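Local coordinates for GTPase activator-like protein (Chaetomium thermophilum, PDB 5HIU) that probably activates a small GTPase as a whole TSC2 protein, this chain being its helical N-terminal part, which carries no GAP domain, at residues Ile211-Leu214 and Leu215-Met219; Thr221-Glu224 and Asp225-Arg228. All coordinates share one frame; numbering follows the deposited sequence.

Interaction 1 of 2, residues Ile211-Leu214 and Leu215-Met219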
ATOM      1  N   ILE A 211      -6.843  -3.747   5.941  1.00 55.77           N
ATOM      2  CA  ILE A 211      -5.421  -3.988   5.742  1.00 54.17           C
ATOM      3  C   ILE A 211      -5.163  -5.286   5.002  1.00 60.22           C
ATOM      4  O   ILE A 211      -4.432  -5.282   4.006  1.00 63.73           O
ATOM      5  CB  ILE A 211      -4.656  -3.992   7.077  1.00 58.31           C
ATOM      6  CG1 ILE A 211      -4.530  -2.563   7.610  1.00 58.38           C
ATOM      7  CG2 ILE A 211      -3.263  -4.579   6.913  1.00 56.12           C
ATOM      8  CD1 ILE A 211      -4.391  -2.489   9.119  1.00 62.16           C
ATOM      9  N   ASP A 212      -5.757  -6.386   5.482  1.00 64.43           N
ATOM     10  CA  ASP A 212      -5.626  -7.698   4.816  1.00 66.35           C
ATOM     11  C   ASP A 212      -5.945  -7.617   3.336  1.00 60.65           C
ATOM     12  O   ASP A 212      -5.228  -8.153   2.492  1.00 68.43           O
ATOM     13  CB  ASP A 212      -6.584  -8.744   5.417  1.00 69.79           C
ATOM     14  CG  ASP A 212      -6.251  -9.098   6.832  1.00 71.36           C
ATOM     15  OD1 ASP A 212      -5.202  -8.662   7.337  1.00 73.05           O
ATOM     16  OD2 ASP A 212      -7.054  -9.816   7.456  1.00 81.89           O
ATOM     17  N   MET A 213      -7.050  -6.964   3.035  1.00 54.93           N
ATOM     18  CA  MET A 213      -7.518  -6.862   1.667  1.00 60.50           C
ATOM     19  C   MET A 213      -6.486  -6.144   0.772  1.00 60.47           C
ATOM     20  O   MET A 213      -6.219  -6.585  -0.353  1.00 56.96           O
ATOM     21  CB  MET A 213      -8.853  -6.114   1.672  1.00 63.36           C
ATOM     22  CG  MET A 213      -9.641  -6.122   0.382  1.00 65.69           C
ATOM     23  SD  MET A 213     -10.139  -7.775  -0.088  1.00 74.59           S
ATOM     24  CE  MET A 213      -9.002  -8.132  -1.436  1.00 66.27           C
ATOM     25  N   LEU A 214      -5.891  -5.061   1.284  1.00 54.98           N
ATOM     26  CA  LEU A 214      -4.913  -4.301   0.508  1.00 56.39           C
ATOM     27  C   LEU A 214      -3.635  -5.082   0.267  1.00 58.08           C
ATOM     28  O   LEU A 214      -2.993  -4.936  -0.779  1.00 53.62           O
ATOM     29  CB  LEU A 214      -4.512  -3.043   1.231  1.00 54.39           C
ATOM     30  CG  LEU A 214      -5.636  -2.104   1.568  1.00 53.30           C
ATOM     31  CD1 LEU A 214      -5.170  -1.308   2.760  1.00 53.34           C
ATOM     32  CD2 LEU A 214      -6.001  -1.230   0.379  1.00 55.24           C
ATOM     33  N   LEU A 215      -3.251  -5.888   1.245  1.00 57.48           N
ATOM     34  CA  LEU A 215      -2.007  -6.603   1.128  1.00 61.40           C
ATOM     35  C   LEU A 215      -2.157  -7.744   0.149  1.00 62.99           C
ATOM     36  O   LEU A 215      -1.243  -8.014  -0.625  1.00 69.51           O
ATOM     37  CB  LEU A 215      -1.547  -7.100   2.482  1.00 61.89           C
ATOM     38  CG  LEU A 215      -1.274  -5.989   3.479  1.00 62.60           C
ATOM     39  CD1 LEU A 215      -0.737  -6.609   4.751  1.00 63.86           C
ATOM     40  CD2 LEU A 215      -0.323  -4.915   2.957  1.00 59.71           C
ATOM     41  N   LYS A 216      -3.305  -8.408   0.183  1.00 63.78           N
ATOM     42  CA  LYS A 216      -3.647  -9.422  -0.823  1.00 68.95           C
ATOM     43  C   LYS A 216      -3.378  -8.809  -2.203  1.00 63.64           C
ATOM     44  O   LYS A 216      -2.524  -9.265  -2.974  1.00 61.41           O
ATOM     45  CB  LYS A 216      -5.125  -9.800  -0.678  1.00 80.45           C
ATOM     46  CG  LYS A 216      -5.527 -11.181  -1.167  1.00 93.28           C
ATOM     47  CD  LYS A 216      -6.972 -11.494  -0.765  1.00 97.17           C
ATOM     48  CE  LYS A 216      -7.086 -12.894  -0.179  1.00108.15           C
ATOM     49  NZ  LYS A 216      -8.495 -13.338   0.021  1.00114.38           N
ATOM     50  N   ILE A 217      -4.078  -7.721  -2.477  1.00 55.49           N
ATOM     51  CA  ILE A 217      -3.952  -7.045  -3.751  1.00 55.16           C
ATOM     52  C   ILE A 217      -2.500  -6.673  -4.044  1.00 53.30           C
ATOM     53  O   ILE A 217      -2.041  -6.798  -5.172  1.00 54.52           O
ATOM     54  CB  ILE A 217      -4.861  -5.820  -3.792  1.00 54.48           C
ATOM     55  CG1 ILE A 217      -6.322  -6.288  -3.766  1.00 56.67           C
ATOM     56  CG2 ILE A 217      -4.600  -4.980  -5.026  1.00 51.20           C
ATOM     57  CD1 ILE A 217      -7.289  -5.196  -3.369  1.00 61.72           C
ATOM     58  N   CYS A 218      -1.769  -6.248  -3.026  1.00 55.41           N
ATOM     59  CA  CYS A 218      -0.358  -5.952  -3.180  1.00 52.75           C
ATOM     60  C   CYS A 218       0.435  -7.142  -3.700  1.00 55.19           C
ATOM     61  O   CYS A 218       1.214  -7.025  -4.639  1.00 51.61           O
ATOM     62  CB  CYS A 218       0.232  -5.496  -1.857  1.00 54.53           C
ATOM     63  SG  CYS A 218      -0.073  -3.750  -1.499  1.00 55.76           S
ATOM     64  N   MET A 219       0.220  -8.308  -3.117  1.00 62.17           N
ATOM     65  CA  MET A 219       1.025  -9.457  -3.474  1.00 62.05           C
ATOM     66  C   MET A 219       0.534 -10.180  -4.700  1.00 68.59           C
ATOM     67  O   MET A 219       1.147 -11.151  -5.113  1.00 85.40           O
ATOM     68  CB  MET A 219       1.127 -10.409  -2.285  1.00 65.84           C
ATOM     69  CG  MET A 219       1.833  -9.780  -1.093  1.00 69.78           C
ATOM     70  SD  MET A 219       3.396  -8.970  -1.533  1.00 76.05           S
ATOM     71  CE  MET A 219       4.304 -10.448  -1.987  1.00 76.26           C
TER
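Ile211 O takes the N-H of Leu215 at 3.1 Å, the donor standing nearly along the C=O axis, and three more i to i+4 bonds follow it along helix 204-219. The N-H of Lys216 points almost straight at Asp212 O (170°), and Ile217 N reaches Met213 O just as directly at 176°. Cys218 N closes the series on Leu214 O at 2.9 Å; in these last three bonds the donor is tilted from the carbonyl plane. Asp212 O also receives a weak second bond from Leu215 N.

Residues four apart share a flank of the helix, and their side chains meet there. Ile211 and Leu215 lie side by side and point the same way: the CG2 branch of Ile211 rests on Leu215 CD1 at 3.9 Å, while Leu215 CG comes within 3.3 Å of Ile211 O. On another flank Met213 and Ile217 run across one another. CG of Met213 leaves anti to the backbone N (chi1 -169°), and bends at the next two torsions carry the methyl CE forward, toward the C-terminal end, to within 3.9 Å of Ile217 CD1. The same methyl touches CD of Lys216, whose aliphatic chain adds to the apolar surface.

These flanks face different neighbours. Ile211, Leu214, Ile217 and Cys218 pack on helix 224-240, Leu215 on Tyr250 and Val254 of helix 245-261, and Met213 and Ile217 on helix 139-163. Asp212 forms a salt bridge to Lys247. The backbone bonds satisfy the carbonyls within the helix, and the apolar branches pack against three helices, as expected of a helix packed among others in an alpha-solenoid.

Interaction 2 of 2, residues Thr221-Glu224 and Asp225-Arg228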
ATOM      1  N   THR A 221      -1.083  -8.664  -8.142  1.00 76.73           N
ATOM      2  CA  THR A 221      -1.770  -7.760  -9.040  1.00 73.09           C
ATOM      3  C   THR A 221      -0.839  -7.489 -10.181  1.00 76.69           C
ATOM      4  O   THR A 221       0.359  -7.280  -9.989  1.00 81.12           O
ATOM      5  CB  THR A 221      -2.194  -6.453  -8.350  1.00 67.28           C
ATOM      6  OG1 THR A 221      -2.852  -5.600  -9.289  1.00 62.32           O
ATOM      7  CG2 THR A 221      -1.003  -5.721  -7.776  1.00 65.06           C
ATOM      8  N   SER A 222      -1.395  -7.509 -11.381  1.00 79.37           N
ATOM      9  CA  SER A 222      -0.598  -7.391 -12.583  1.00 77.53           C
ATOM     10  C   SER A 222      -0.317  -5.927 -12.880  1.00 73.88           C
ATOM     11  O   SER A 222       0.498  -5.630 -13.748  1.00 73.36           O
ATOM     12  CB  SER A 222      -1.308  -8.095 -13.750  1.00 84.80           C
ATOM     13  OG  SER A 222      -2.709  -7.864 -13.765  1.00 88.75           O
ATOM     14  N   VAL A 223      -0.968  -5.021 -12.135  1.00 70.07           N
ATOM     15  CA  VAL A 223      -0.957  -3.586 -12.443  1.00 66.47           C
ATOM     16  C   VAL A 223      -0.353  -2.729 -11.323  1.00 63.96           C
ATOM     17  O   VAL A 223      -0.888  -2.608 -10.225  1.00 68.97           O
ATOM     18  CB  VAL A 223      -2.372  -3.069 -12.770  1.00 65.63           C
ATOM     19  CG1 VAL A 223      -2.286  -1.685 -13.400  1.00 67.75           C
ATOM     20  CG2 VAL A 223      -3.089  -4.033 -13.709  1.00 65.63           C
ATOM     21  N   GLU A 224       0.773  -2.125 -11.650  1.00 62.33           N
ATOM     22  CA  GLU A 224       1.539  -1.287 -10.765  1.00 58.70           C
ATOM     23  C   GLU A 224       0.691  -0.201 -10.096  1.00 58.01           C
ATOM     24  O   GLU A 224       0.898   0.129  -8.921  1.00 62.88           O
ATOM     25  CB  GLU A 224       2.675  -0.680 -11.587  1.00 60.71           C
ATOM     26  CG  GLU A 224       3.473   0.411 -10.922  1.00 64.74           C
ATOM     27  CD  GLU A 224       4.861   0.553 -11.513  1.00 73.97           C
ATOM     28  OE1 GLU A 224       5.274  -0.317 -12.308  1.00 81.48           O
ATOM     29  OE2 GLU A 224       5.554   1.534 -11.179  1.00 77.30           O
ATOM     30  N   ASP A 225      -0.268   0.351 -10.826  1.00 58.81           N
ATOM     31  CA  ASP A 225      -1.127   1.415 -10.282  1.00 57.55           C
ATOM     32  C   ASP A 225      -1.910   0.966  -9.060  1.00 54.51           C
ATOM     33  O   ASP A 225      -2.058   1.747  -8.130  1.00 48.39           O
ATOM     34  CB  ASP A 225      -2.087   1.978 -11.343  1.00 59.36           C
ATOM     35  CG  ASP A 225      -1.441   3.040 -12.221  1.00 69.78           C
ATOM     36  OD1 ASP A 225      -0.401   3.643 -11.838  1.00 75.01           O
ATOM     37  OD2 ASP A 225      -1.974   3.265 -13.329  1.00 85.87           O
ATOM     38  N   ASP A 226      -2.397  -0.282  -9.069  1.00 52.92           N
ATOM     39  CA  ASP A 226      -2.957  -0.908  -7.880  1.00 48.89           C
ATOM     40  C   ASP A 226      -1.963  -0.876  -6.715  1.00 50.10           C
ATOM     41  O   ASP A 226      -2.350  -0.649  -5.575  1.00 51.01           O
ATOM     42  CB  ASP A 226      -3.342  -2.365  -8.152  1.00 54.55           C
ATOM     43  CG  ASP A 226      -4.437  -2.522  -9.212  1.00 55.92           C
ATOM     44  OD1 ASP A 226      -5.147  -1.538  -9.502  1.00 56.22           O
ATOM     45  OD2 ASP A 226      -4.590  -3.653  -9.744  1.00 53.90           O
ATOM     46  N   LEU A 227      -0.684  -1.127  -6.973  1.00 53.48           N
ATOM     47  CA  LEU A 227       0.304  -1.088  -5.888  1.00 54.34           C
ATOM     48  C   LEU A 227       0.510   0.324  -5.401  1.00 52.28           C
ATOM     49  O   LEU A 227       0.634   0.563  -4.213  1.00 47.16           O
ATOM     50  CB  LEU A 227       1.661  -1.619  -6.336  1.00 54.66           C
ATOM     51  CG  LEU A 227       1.785  -3.105  -6.525  1.00 60.36           C
ATOM     52  CD1 LEU A 227       3.165  -3.405  -7.080  1.00 66.54           C
ATOM     53  CD2 LEU A 227       1.568  -3.843  -5.217  1.00 63.98           C
ATOM     54  N   ARG A 228       0.606   1.249  -6.342  1.00 49.54           N
ATOM     55  CA  ARG A 228       0.782   2.637  -5.978  1.00 52.24           C
ATOM     56  C   ARG A 228      -0.404   2.987  -5.107  1.00 48.91           C
ATOM     57  O   ARG A 228      -0.253   3.590  -4.049  1.00 51.58           O
ATOM     58  CB  ARG A 228       0.858   3.520  -7.224  1.00 51.88           C
ATOM     59  CG  ARG A 228       0.836   5.000  -6.942  1.00 58.46           C
ATOM     60  CD  ARG A 228       0.940   5.829  -8.221  1.00 63.06           C
ATOM     61  NE  ARG A 228       2.331   6.098  -8.576  1.00 67.61           N
ATOM     62  CZ  ARG A 228       3.082   5.353  -9.387  1.00 76.63           C
ATOM     63  NH1 ARG A 228       2.607   4.255  -9.979  1.00 80.95           N
ATOM     64  NH2 ARG A 228       4.339   5.717  -9.616  1.00 82.95           N
TER
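Thr221 reaches forward over the first turn of helix 224-240 and meets Asp226 and Leu227. Its CB lies 3.9 Å from Asp226 OD2, and there the side chain divides. The hydroxyl OG1, set opposite the backbone N (chi1 179°), donates to Asp226 OD2 at 2.6 Å, a short bond that uses the anti lone pair of that oxygen. OG1 also accepts a long, weak bond from Val223 N at 3.5 Å, although its N-H points well at the oxygen. The methyl CG2 takes the other branch and passes Leu227 in the opposite direction, 4.0 Å from Leu227 CG.

Asp226 can meet the hydroxyl because CG stands beside its own backbone N (chi1 -63°), turning the carboxylate back toward the loop. Its N-H makes a weak bond to Val223 O, and Val223 CB packs near OD2. Arg158 of helix 139-163 forms a salt bridge with the same oxygen.

At the next step Glu224 O accepts from Arg228 N at 2.8 Å (161°), the first i to i+4 bond of this turn, with a weaker one from Leu227 N. Arg228 bends at chi3 and brings NH1 to Asp225 OD1, a salt bridge of 3.6 Å.

OD2 of Asp226, gripped by a hydroxyl and a guanidinium, ties the loop to the new helix and to helix 139-163. Its location in the first turn, where acidic groups meet the positive end of the helix dipole, and the nearby arginine would both be expected to favour the ionised carboxylate.

Interaction 1 comes first along the chain, in the last turns of helix 204-219; interaction 2 follows through the short loop and into the start of helix 224-240. Their centres are about 11 Å apart, and they touch where Cys218 O meets Leu227 CD2 at 3.3 Å and Ile217 CG2 approaches Asp226 CB. Together they cover the end of one helix, the turn and the beginning of the next, a helical hairpin near the middle of the chain. Helix 139-163 contacts both. In this mainly helical, elongated N-terminal part of TSC2, such successive packed helices build the alpha-solenoid, and both interactions belong to its DUF3384 region.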